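Local coordinates for cupin 2 conserved barrel domain protein (Leptotrichia buccalis, PDB 3RNS) that is of unknown function but carries a conserved cupin beta-barrel, a fold that in many relatives houses a metal or small-molecule site, at residues 58-64 / 81-87; 137-143 / 158-164; 179-183 / 195-199; 182-186 / 214-220. All coordinates share one frame; numbering follows the deposited sequence. Where two conformers were deposited one is given.

How the contacts relate
From the N terminus, contact 1 comes first: in one sheet of the N-terminal half it joins strands 59-65 and 83-87 and closes the loop holding strands 67-72 and 76-80. Contact 2 follows, closing the hairpin of strands 142-150 and 153-160. Contacts 3 and 4 leave from one corner, G182 and E183. The shorter loop of contact 3 returns at 195-199, which lies inside the longer loop closed by contact 4 at 214-220; together they tie the two sheets of the C-terminal cupin barrel. Contacts 2 and 4 share a sheet, meeting where F160 pairs with F218, and contact 1 touches contact 3 through Y62 and L180.

Contact 1: 58-64 / 81-87; sequences NRYYYCF and NGDFLEI
Y60 turns CG away from its carbonyl carbon (chi1 -52°), whereas F84 and E86 swing theirs opposite the backbone N (chi1 -174° for F84), bringing the three side chains together on one face of an antiparallel beta pair in the N-terminal sheet. The Y60 ring and the E86 chain run alongside each other, ring and carboxylate planes 58° apart, with Y60 CE1 3.5 Å from E86 CG; the aliphatic stem of the glutamate can flank a ring while its carboxylate stays exposed to solvent. F84 brings CZ to within 3.8 Å of Y60 CB. Tyrosine and phenylalanine suit this face because L153 and M155 of strand 153-160 pack against it. On the other face Y61 CE2 meets I87 CD1 at 3.9 Å, and the Y61 hydroxyl is held by E105 and Y93.

Paired backbone bonds at R59 with I87 and Y61 with L85 fix the register, and C63 N to D83 O continues it. Strand 83-87 begins just after G82, whose positive phi would jam a CB against the preceding carbonyl. C63 O accepts twice, from G82 N at 2.8 Å and from N81 ND2 at 3.3 Å, both donors arriving from the same face of its carbonyl plane.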
# COMPACT_ATOMS: atom_id res chain seq x y z
N ASN A 58 -7.14 -1.86 13.87
CA ASN A 58 -7.28 -2.62 12.63
C ASN A 58 -5.95 -2.76 11.89
O ASN A 58 -5.05 -1.91 12.04
CB ASN A 58 -8.32 -1.97 11.72
CG ASN A 58 -9.67 -1.75 12.41
OD1 ASN A 58 -10.31 -2.69 12.86
ND2 ASN A 58 -10.08 -0.48 12.52
N ARG A 59 -5.84 -3.82 11.12
CA ARG A 59 -4.69 -4.05 10.26
C ARG A 59 -5.19 -4.32 8.85
O ARG A 59 -6.22 -4.99 8.65
CB ARG A 59 -3.91 -5.26 10.74
CG ARG A 59 -3.36 -5.17 12.16
CD ARG A 59 -2.07 -4.38 12.20
NE ARG A 59 -1.51 -4.24 13.55
CZ ARG A 59 -1.88 -3.30 14.43
NH1 ARG A 59 -2.85 -2.44 14.16
NH2 ARG A 59 -1.27 -3.23 15.61
N TYR A 60 -4.45 -3.79 7.88
CA TYR A 60 -4.73 -3.95 6.48
C TYR A 60 -3.42 -4.41 5.82
O TYR A 60 -2.34 -3.96 6.20
CB TYR A 60 -5.16 -2.63 5.84
CG TYR A 60 -6.28 -1.97 6.59
CD1 TYR A 60 -7.59 -2.22 6.26
CD2 TYR A 60 -6.02 -1.11 7.64
CE1 TYR A 60 -8.65 -1.65 7.00
CE2 TYR A 60 -7.06 -0.53 8.37
CZ TYR A 60 -8.37 -0.81 8.05
OH TYR A 60 -9.40 -0.22 8.76
N TYR A 61 -3.54 -5.28 4.83
CA TYR A 61 -2.43 -5.87 4.13
C TYR A 61 -2.65 -5.73 2.66
O TYR A 61 -3.77 -6.02 2.18
CB TYR A 61 -2.34 -7.36 4.46
CG TYR A 61 -1.89 -7.58 5.88
CD1 TYR A 61 -0.55 -7.47 6.20
CD2 TYR A 61 -2.80 -7.83 6.91
CE1 TYR A 61 -0.10 -7.64 7.49
CE2 TYR A 61 -2.36 -8.01 8.21
CZ TYR A 61 -1.00 -7.91 8.48
OH TYR A 61 -0.52 -8.03 9.74
N TYR A 62 -1.61 -5.30 1.96
CA TYR A 62 -1.56 -5.38 0.49
C TYR A 62 -0.40 -6.29 0.12
O TYR A 62 0.75 -6.06 0.55
CB TYR A 62 -1.41 -3.98 -0.14
CG TYR A 62 -1.25 -4.06 -1.64
CD1 TYR A 62 -2.32 -4.46 -2.45
CD2 TYR A 62 -0.03 -3.85 -2.25
CE1 TYR A 62 -2.19 -4.61 -3.79
CE2 TYR A 62 0.10 -3.98 -3.65
CZ TYR A 62 -0.99 -4.38 -4.39
OH TYR A 62 -0.93 -4.53 -5.74
N CYS A 63 -0.68 -7.34 -0.66
CA CYS A 63 0.34 -8.31 -1.04
C CYS A 63 0.94 -7.93 -2.38
O CYS A 63 0.22 -7.78 -3.39
CB CYS A 63 -0.28 -9.71 -1.10
SG CYS A 63 0.81 -10.95 -1.70
N PHE A 64 2.26 -7.75 -2.40
CA PHE A 64 2.96 -7.41 -3.61
C PHE A 64 3.93 -8.49 -4.12
O PHE A 64 4.70 -8.25 -5.04
CB PHE A 64 3.61 -6.00 -3.46
CG PHE A 64 4.70 -5.89 -2.40
CD1 PHE A 64 4.40 -5.53 -1.07
CD2 PHE A 64 6.04 -6.03 -2.77
CE1 PHE A 64 5.39 -5.41 -0.17
CE2 PHE A 64 7.04 -5.86 -1.85
CZ PHE A 64 6.72 -5.57 -0.55
N ASN A 81 -0.51 -12.16 -4.65
CA ASN A 81 -0.06 -10.90 -5.25
C ASN A 81 -1.21 -10.06 -5.83
O ASN A 81 -1.97 -10.57 -6.58
CB ASN A 81 0.93 -11.21 -6.38
CG ASN A 81 1.76 -10.00 -6.79
OD1 ASN A 81 2.61 -10.14 -7.64
ND2 ASN A 81 1.54 -8.84 -6.20
N GLY A 82 -1.28 -8.77 -5.50
CA GLY A 82 -2.39 -7.90 -5.90
C GLY A 82 -3.57 -7.82 -4.94
O GLY A 82 -4.50 -7.00 -5.13
N ASP A 83 -3.57 -8.66 -3.93
CA ASP A 83 -4.71 -8.72 -3.03
C ASP A 83 -4.58 -7.77 -1.85
O ASP A 83 -3.48 -7.54 -1.35
CB ASP A 83 -4.86 -10.10 -2.45
CG ASP A 83 -5.43 -11.11 -3.43
OD1 ASP A 83 -6.07 -10.72 -4.44
OD2 ASP A 83 -5.24 -12.31 -3.15
N PHE A 84 -5.74 -7.32 -1.38
CA PHE A 84 -5.91 -6.51 -0.20
C PHE A 84 -6.79 -7.26 0.79
O PHE A 84 -7.76 -7.93 0.38
CB PHE A 84 -6.60 -5.24 -0.63
CG PHE A 84 -6.72 -4.23 0.45
CD1 PHE A 84 -7.89 -4.12 1.18
CD2 PHE A 84 -5.67 -3.40 0.74
CE1 PHE A 84 -8.00 -3.13 2.19
CE2 PHE A 84 -5.76 -2.44 1.75
CZ PHE A 84 -6.92 -2.30 2.45
N LEU A 85 -6.45 -7.15 2.07
CA LEU A 85 -7.20 -7.75 3.15
C LEU A 85 -7.23 -6.85 4.38
O LEU A 85 -6.19 -6.30 4.78
CB LEU A 85 -6.54 -9.08 3.54
CG LEU A 85 -7.14 -9.91 4.70
CD1 LEU A 85 -8.53 -10.41 4.36
CD2 LEU A 85 -6.24 -11.07 4.97
N GLU A 86 -8.41 -6.72 4.99
CA GLU A 86 -8.59 -6.04 6.26
C GLU A 86 -8.79 -7.07 7.35
O GLU A 86 -9.53 -8.03 7.18
CB GLU A 86 -9.83 -5.13 6.27
CG GLU A 86 -10.23 -4.73 7.71
CD GLU A 86 -11.40 -3.73 7.84
OE1 GLU A 86 -11.89 -3.18 6.84
OE2 GLU A 86 -11.83 -3.50 9.00
N ILE A 87 -8.14 -6.83 8.49
CA ILE A 87 -8.30 -7.64 9.71
C ILE A 87 -8.72 -6.68 10.82
O ILE A 87 -7.96 -5.80 11.21
CB ILE A 87 -6.99 -8.38 10.07
CG1 ILE A 87 -6.53 -9.21 8.85
CG2 ILE A 87 -7.18 -9.26 11.29
CD1 ILE A 87 -5.45 -10.20 9.09

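Contact 2: 137-143 / 158-164; sequences YQEGKIV and MSFWKGE
W161 spreads its indole beneath the 138-141 turn, so that the turn backbone, with E139 CG alongside, lies on the ring. E139 CA sits over the six-membered ring, 3.8 Å from its centroid, a CH-pi contact displaced toward the rim, and G140 N lies over the same indole, 3.3 Å from W161 CG. Y137 comes instead at the edge, its CB 3.9 Å from W161 CZ3. With CG opposite the backbone N (chi1 -167°), the tryptophan is carried toward the turn, and such a broad flat group suits a type II turn whose third position, G140, has positive phi. Were W161 an alanine, the turn is likely to lose the surface it rests on and Y137 CB its neighbour, setting the turn freer to move.

The next layer is aliphatic on aromatic. The I142 side chain runs along the F160 ring in the same direction; I142 CG2 stands almost over the centre of the F160 ring, 4.2 Å from its centroid and 7° off the normal, and I142 CD1 reaches F160 CE2 at 3.5 Å. A water joins the two segments, accepting from Q138 N and donating to K141 O and S159 OG; S159 OG also bonds E136 O.

Beyond the turn the backbone pairs V143 with S159. Strand 142-150 is the outermost of its sheet in this chain, while 153-160 is flanked on its other side by 218-225; there F160 stacks on F218, and the Y137 hydroxyl bonds D181 by the corner after strand 174-180.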
# COMPACT_ATOMS: atom_id res chain seq x y z
N TYR A 137 -11.15 1.31 -15.41
CA TYR A 137 -10.94 2.45 -16.29
C TYR A 137 -12.25 2.96 -16.96
O TYR A 137 -13.12 2.16 -17.40
CB TYR A 137 -9.91 2.12 -17.38
CG TYR A 137 -8.51 1.88 -16.87
CD1 TYR A 137 -7.82 2.87 -16.19
CD2 TYR A 137 -7.86 0.69 -17.12
CE1 TYR A 137 -6.58 2.65 -15.70
CE2 TYR A 137 -6.57 0.47 -16.66
CZ TYR A 137 -5.94 1.46 -15.97
OH TYR A 137 -4.69 1.27 -15.49
N GLN A 138 -12.40 4.28 -17.03
CA GLN A 138 -13.45 4.93 -17.79
C GLN A 138 -12.84 6.07 -18.60
O GLN A 138 -12.06 6.87 -18.10
CB GLN A 138 -14.57 5.42 -16.87
CG GLN A 138 -15.26 4.25 -16.08
CD GLN A 138 -16.41 4.68 -15.17
OE1 GLN A 138 -17.10 5.66 -15.43
NE2 GLN A 138 -16.61 3.93 -14.08
N GLU A 139 -13.26 6.16 -19.84
CA GLU A 139 -12.63 7.07 -20.79
C GLU A 139 -12.79 8.54 -20.38
O GLU A 139 -13.91 9.04 -20.16
CB GLU A 139 -13.22 6.86 -22.21
CG GLU A 139 -12.47 7.65 -23.27
CD GLU A 139 -13.04 7.52 -24.69
OE1 GLU A 139 -14.14 6.95 -24.89
OE2 GLU A 139 -12.35 8.02 -25.60
N GLY A 140 -11.66 9.23 -20.32
CA GLY A 140 -11.61 10.66 -19.97
C GLY A 140 -11.84 10.92 -18.49
O GLY A 140 -11.97 12.07 -18.12
N LYS A 141 -11.85 9.87 -17.66
CA LYS A 141 -12.29 9.98 -16.26
C LYS A 141 -11.26 9.50 -15.26
O LYS A 141 -10.35 8.73 -15.59
CB LYS A 141 -13.59 9.21 -16.05
CG LYS A 141 -14.70 9.84 -16.82
CD LYS A 141 -15.87 8.99 -17.00
CE LYS A 141 -16.89 9.70 -17.87
NZ LYS A 141 -17.89 8.62 -18.24
N ILE A 142 -11.41 10.00 -14.04
CA ILE A 142 -10.75 9.48 -12.82
C ILE A 142 -11.85 8.84 -11.98
O ILE A 142 -12.90 9.47 -11.76
CB ILE A 142 -10.10 10.58 -12.01
CG1 ILE A 142 -9.06 11.32 -12.85
CG2 ILE A 142 -9.44 10.03 -10.69
CD1 ILE A 142 -8.30 12.50 -12.12
N VAL A 143 -11.67 7.58 -11.61
CA VAL A 143 -12.65 6.86 -10.78
C VAL A 143 -11.97 6.60 -9.48
O VAL A 143 -10.87 6.04 -9.47
CB VAL A 143 -13.06 5.50 -11.37
CG1 VAL A 143 -14.14 4.85 -10.46
CG2 VAL A 143 -13.54 5.70 -12.82
N MSE A 158 -7.66 4.45 -7.09
CA MSE A 158 -8.07 5.34 -8.19
C MSE A 158 -7.60 4.83 -9.52
O MSE A 158 -6.52 4.27 -9.61
CB MSE A 158 -7.51 6.75 -8.00
CG MSE A 158 -7.59 7.26 -6.53
SE MSE A 158 -6.88 9.10 -6.34
CE MSE A 158 -8.15 10.04 -7.36
N SER A 159 -8.44 4.99 -10.54
CA SER A 159 -8.04 4.77 -11.94
C SER A 159 -8.04 6.10 -12.68
O SER A 159 -8.93 6.97 -12.44
CB SER A 159 -8.96 3.77 -12.65
OG SER A 159 -10.28 4.30 -12.81
N PHE A 160 -7.03 6.30 -13.53
CA PHE A 160 -6.87 7.54 -14.29
C PHE A 160 -6.81 7.11 -15.77
O PHE A 160 -5.99 6.25 -16.15
CB PHE A 160 -5.53 8.24 -13.99
CG PHE A 160 -5.44 8.93 -12.67
CD1 PHE A 160 -5.36 8.21 -11.48
CD2 PHE A 160 -5.34 10.34 -12.61
CE1 PHE A 160 -5.23 8.88 -10.24
CE2 PHE A 160 -5.21 10.98 -11.37
CZ PHE A 160 -5.19 10.26 -10.21
N TRP A 161 -7.68 7.68 -16.59
CA TRP A 161 -7.53 7.54 -18.02
C TRP A 161 -6.41 8.47 -18.47
O TRP A 161 -6.25 9.58 -17.95
CB TRP A 161 -8.84 7.89 -18.73
CG TRP A 161 -8.84 7.47 -20.14
CD1 TRP A 161 -8.51 8.25 -21.23
CD2 TRP A 161 -9.19 6.18 -20.65
NE1 TRP A 161 -8.65 7.51 -22.37
CE2 TRP A 161 -9.03 6.23 -22.05
CE3 TRP A 161 -9.63 4.98 -20.06
CZ2 TRP A 161 -9.31 5.13 -22.88
CZ3 TRP A 161 -9.86 3.87 -20.88
CH2 TRP A 161 -9.72 3.96 -22.29
N LYS A 162 -5.65 8.04 -19.46
CA LYS A 162 -4.58 8.85 -20.05
C LYS A 162 -5.04 10.27 -20.33
O LYS A 162 -6.13 10.48 -20.88
CB LYS A 162 -4.14 8.20 -21.35
CG LYS A 162 -3.11 9.00 -22.07
CD LYS A 162 -2.77 8.38 -23.36
CE LYS A 162 -1.69 9.20 -24.05
NZ LYS A 162 -1.46 8.57 -25.37
N GLY A 163 -4.25 11.25 -19.93
CA GLY A 163 -4.63 12.66 -20.08
C GLY A 163 -5.30 13.26 -18.89
O GLY A 163 -5.44 14.46 -18.84
N GLU A 164 -5.79 12.46 -17.94
CA GLU A 164 -6.40 13.02 -16.73
C GLU A 164 -5.32 13.34 -15.70
O GLU A 164 -4.26 12.74 -15.71
CB GLU A 164 -7.49 12.11 -16.12
CG GLU A 164 -8.93 12.36 -16.66
CD GLU A 164 -9.59 13.69 -16.19
OE1 GLU A 164 -9.24 14.28 -15.13
OE2 GLU A 164 -10.48 14.16 -16.91
O HOH W 1 -10.51 5.84 -15.38

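Contact 3: 179-183 / 195-199; sequences VLDGE and VKKGE
V179 is gripped by the 196-199 turn through its own backbone: V179 N donates to E199 O, and G198 N to V179 O, each at 3.0 Å. V179 CB lies 3.5 Å from K196 O, CG1 against K197 CA, and V179 CG2 only 3.5 Å from V195 CG1, unusually tight. A short beta-branched side chain suits a place where the two strands come this close and Y186 packs on both valines. Between V179 and E183 the chain turns a corner at D181 and G182, passing between two sheets of the cupin barrel, and 195-199 pairs on both sides of it. The E183 and K196 chains run alongside each other, and K196 NZ forms a salt bridge with E183 OE2 at 2.9 Å, meeting it from above the carboxylate plane. The lysine bends only at chi4 (-38°), turning its ammonium toward the glutamate.

The type II turn positions K196 and the two bonds to V179. E199 OE1 takes K196 N at 2.8 Å, and at the positive phi of G198 a CB would meet the preceding carbonyl.

The ion pair spans the non-hydrogen-bonded E183-K196 pair at the surface and probably partly neutralises both groups, while the valines pack inside.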
# COMPACT_ATOMS: atom_id res chain seq x y z
N VAL A 179 1.63 2.16 -7.55
CA VAL A 179 1.00 2.06 -8.83
C VAL A 179 0.69 0.61 -9.07
O VAL A 179 1.59 -0.22 -9.05
CB VAL A 179 1.85 2.65 -9.95
CG1 VAL A 179 1.27 2.30 -11.36
CG2 VAL A 179 1.97 4.19 -9.74
N LEU A 180 -0.60 0.33 -9.32
CA LEU A 180 -1.09 -1.04 -9.48
C LEU A 180 -1.13 -1.52 -10.93
O LEU A 180 -1.23 -2.72 -11.17
CB LEU A 180 -2.50 -1.14 -8.88
CG LEU A 180 -2.64 -0.66 -7.43
CD1 LEU A 180 -4.10 -0.69 -7.03
CD2 LEU A 180 -1.78 -1.56 -6.51
N ASP A 181 -1.13 -0.59 -11.88
CA ASP A 181 -1.30 -0.89 -13.30
C ASP A 181 -0.84 0.33 -14.06
O ASP A 181 -1.07 1.47 -13.63
CB ASP A 181 -2.76 -1.19 -13.64
CG ASP A 181 -2.95 -1.61 -15.13
OD1 ASP A 181 -2.24 -2.55 -15.55
OD2 ASP A 181 -3.79 -1.02 -15.86
N GLY A 182 -0.16 0.12 -15.17
CA GLY A 182 0.36 1.22 -15.98
C GLY A 182 1.48 2.00 -15.32
O GLY A 182 2.29 1.45 -14.60
N GLU A 183 1.51 3.31 -15.56
CA GLU A 183 2.49 4.13 -14.92
C GLU A 183 1.97 5.52 -14.87
O GLU A 183 1.18 5.94 -15.74
CB GLU A 183 3.86 4.05 -15.60
CG GLU A 183 3.92 4.60 -16.95
CD GLU A 183 5.37 4.66 -17.54
OE1 GLU A 183 5.76 5.79 -17.96
OE2 GLU A 183 6.06 3.60 -17.62
N VAL A 195 6.27 6.91 -11.68
CA VAL A 195 6.11 5.72 -10.84
C VAL A 195 5.44 4.64 -11.68
O VAL A 195 4.34 4.85 -12.20
CB VAL A 195 5.30 6.04 -9.59
CG1 VAL A 195 5.21 4.82 -8.64
CG2 VAL A 195 5.95 7.22 -8.88
N LYS A 196 6.16 3.54 -11.91
CA LYS A 196 5.70 2.47 -12.73
C LYS A 196 4.98 1.42 -11.95
O LYS A 196 4.99 1.42 -10.70
CB LYS A 196 6.87 1.83 -13.42
CG LYS A 196 7.65 2.81 -14.28
CD LYS A 196 8.84 2.05 -14.89
CE LYS A 196 9.64 2.91 -15.87
NZ LYS A 196 8.77 3.81 -16.70
N LYS A 197 4.31 0.51 -12.66
CA LYS A 197 3.58 -0.56 -11.98
C LYS A 197 4.56 -1.30 -11.06
O LYS A 197 5.62 -1.70 -11.50
CB LYS A 197 2.98 -1.54 -13.00
CG LYS A 197 2.34 -2.72 -12.35
CD LYS A 197 1.94 -3.75 -13.39
CE LYS A 197 1.35 -4.98 -12.70
NZ LYS A 197 0.74 -5.87 -13.73
N GLY A 198 4.14 -1.56 -9.81
CA GLY A 198 4.99 -2.24 -8.83
C GLY A 198 5.85 -1.28 -8.04
O GLY A 198 6.49 -1.67 -7.08
N GLU A 199 5.87 0.00 -8.39
CA GLU A 199 6.68 0.98 -7.63
C GLU A 199 5.79 1.83 -6.76
O GLU A 199 4.56 1.94 -6.99
CB GLU A 199 7.48 1.85 -8.57
CG GLU A 199 8.48 1.05 -9.50
CD GLU A 199 9.22 1.99 -10.50
OE1 GLU A 199 8.69 3.11 -10.85
OE2 GLU A 199 10.31 1.62 -10.98

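Contact 4: 182-186 / 214-220; sequences GEGKY and ETENFKM
K185 of strand 183-188 reaches across to E214 in the loop before strand 218-225, just beyond the corner at G182 where the chain passes between two sheets of the cupin barrel. From its CB, 4.0 Å from E214 CB, the lysine runs out with CG opposite the backbone N (chi1 179°). CD passes E214 OE1 at 3.4 Å, CE lies alongside OE2, and NZ closes a salt bridge with E214 OE2 at 3.0 Å, approaching from 61° above the carboxylate plane; the same NZ also bonds the Y187 hydroxyl. A leucine in place of K185 is likely to leave the E214 carboxylate without its positive mate.

Nearer the corner space is tight, and glycine is what fits. A CB on G182 would overlap N217 O, and one on G184 would strike F218 CE1; without it, G184 CA rests over the F218 ring, 3.8 Å from the centroid and 10° off the normal, a CH-pi contact. A water donates to E183 O and accepts from T215 N, linking the two backbones. E183 OE2 and E216 OE2 are 4.1 Å apart, a closeness of like charges that the salt bridge of E183 to K196 is likely to ease.

Deeper in, Y186 and M220, a selenomethionine, make a Met-aromatic contact with the selenium at the ring edge. V177 and V179 of strand 174-180 also pack here. The Y186 hydroxyl is buried with no hydrogen-bond partner in the model; Y186 OH has M220 SE at 3.1 Å and F218 CE1 at 3.5 Å.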
# COMPACT_ATOMS: atom_id res chain seq x y z
N GLY A 182 -0.16 0.12 -15.17
CA GLY A 182 0.36 1.22 -15.98
C GLY A 182 1.48 2.00 -15.32
O GLY A 182 2.29 1.45 -14.60
N GLU A 183 1.51 3.31 -15.56
CA GLU A 183 2.49 4.13 -14.92
C GLU A 183 1.97 5.52 -14.87
O GLU A 183 1.18 5.94 -15.74
CB GLU A 183 3.86 4.05 -15.60
CG GLU A 183 3.92 4.60 -16.95
CD GLU A 183 5.37 4.66 -17.54
OE1 GLU A 183 5.76 5.79 -17.96
OE2 GLU A 183 6.06 3.60 -17.62
N GLY A 184 2.35 6.20 -13.80
CA GLY A 184 1.86 7.55 -13.54
C GLY A 184 2.97 8.54 -13.37
O GLY A 184 4.10 8.18 -13.00
N LYS A 185 2.68 9.78 -13.71
CA LYS A 185 3.65 10.84 -13.58
C LYS A 185 3.28 11.70 -12.39
O LYS A 185 2.22 12.35 -12.38
CB LYS A 185 3.72 11.68 -14.82
CG LYS A 185 4.72 12.80 -14.69
CD LYS A 185 5.14 13.26 -16.07
CE LYS A 185 6.05 14.48 -16.05
NZ LYS A 185 5.71 15.37 -17.21
N TYR A 186 4.11 11.68 -11.37
CA TYR A 186 3.83 12.46 -10.16
C TYR A 186 4.71 13.68 -10.08
O TYR A 186 5.74 13.77 -10.74
CB TYR A 186 4.04 11.61 -8.92
CG TYR A 186 3.03 10.53 -8.76
CD1 TYR A 186 1.96 10.69 -7.89
CD2 TYR A 186 3.13 9.35 -9.48
CE1 TYR A 186 1.03 9.68 -7.74
CE2 TYR A 186 2.18 8.37 -9.36
CZ TYR A 186 1.16 8.52 -8.49
OH TYR A 186 0.21 7.51 -8.35
N GLU A 214 0.19 10.60 -17.92
CA GLU A 214 0.85 11.30 -19.01
C GLU A 214 0.93 10.46 -20.30
O GLU A 214 0.55 10.92 -21.32
CB GLU A 214 2.26 11.68 -18.58
CG GLU A 214 3.04 12.47 -19.64
CD GLU A 214 4.57 12.50 -19.37
OE1 GLU A 214 5.17 11.46 -18.95
OE2 GLU A 214 5.16 13.58 -19.58
N THR A 215 1.41 9.23 -20.23
CA THR A 215 1.66 8.40 -21.40
C THR A 215 0.65 7.24 -21.51
O THR A 215 0.52 6.64 -22.57
CB THR A 215 3.05 7.75 -21.33
OG1 THR A 215 3.14 7.05 -20.08
CG2 THR A 215 4.16 8.80 -21.40
N GLU A 216 -0.05 6.89 -20.43
CA GLU A 216 -1.02 5.80 -20.53
C GLU A 216 -1.94 5.77 -19.32
O GLU A 216 -1.74 6.52 -18.39
CB GLU A 216 -0.29 4.47 -20.63
CG GLU A 216 0.53 4.14 -19.36
CD GLU A 216 1.46 2.89 -19.55
OE1 GLU A 216 0.99 1.72 -19.41
OE2 GLU A 216 2.68 3.08 -19.83
N ASN A 217 -2.95 4.93 -19.37
CA ASN A 217 -3.85 4.77 -18.23
C ASN A 217 -3.10 4.19 -17.04
O ASN A 217 -2.19 3.40 -17.19
CB ASN A 217 -5.01 3.82 -18.54
CG ASN A 217 -5.82 4.17 -19.81
OD1 ASN A 217 -5.89 5.30 -20.28
ND2 ASN A 217 -6.48 3.15 -20.34
N PHE A 218 -3.47 4.58 -15.83
CA PHE A 218 -2.87 3.95 -14.66
C PHE A 218 -3.83 3.83 -13.50
O PHE A 218 -4.87 4.51 -13.44
CB PHE A 218 -1.51 4.63 -14.26
CG PHE A 218 -1.64 5.85 -13.41
CD1 PHE A 218 -1.49 5.76 -12.05
CD2 PHE A 218 -1.92 7.10 -13.96
CE1 PHE A 218 -1.65 6.87 -11.25
CE2 PHE A 218 -2.04 8.22 -13.18
CZ PHE A 218 -1.92 8.10 -11.79
N LYS A 219 -3.51 2.93 -12.58
CA LYS A 219 -4.24 2.82 -11.32
C LYS A 219 -3.25 2.92 -10.15
O LYS A 219 -2.08 2.48 -10.25
CB LYS A 219 -4.99 1.45 -11.24
CG LYS A 219 -6.09 1.29 -12.22
CD LYS A 219 -6.69 -0.11 -12.18
CE LYS A 219 -7.67 -0.29 -13.27
NZ LYS A 219 -8.31 -1.60 -13.19
N MSE A 220 -3.72 3.48 -9.05
CA MSE A 220 -2.94 3.58 -7.85
C MSE A 220 -3.76 3.38 -6.58
O MSE A 220 -4.96 3.63 -6.53
CB MSE A 220 -2.32 4.97 -7.79
CG MSE A 220 -3.37 6.11 -7.94
SE MSE A 220 -2.68 7.91 -7.37
CE MSE A 220 -2.68 7.57 -5.52
O HOH W 2 1.66 8.20 -17.33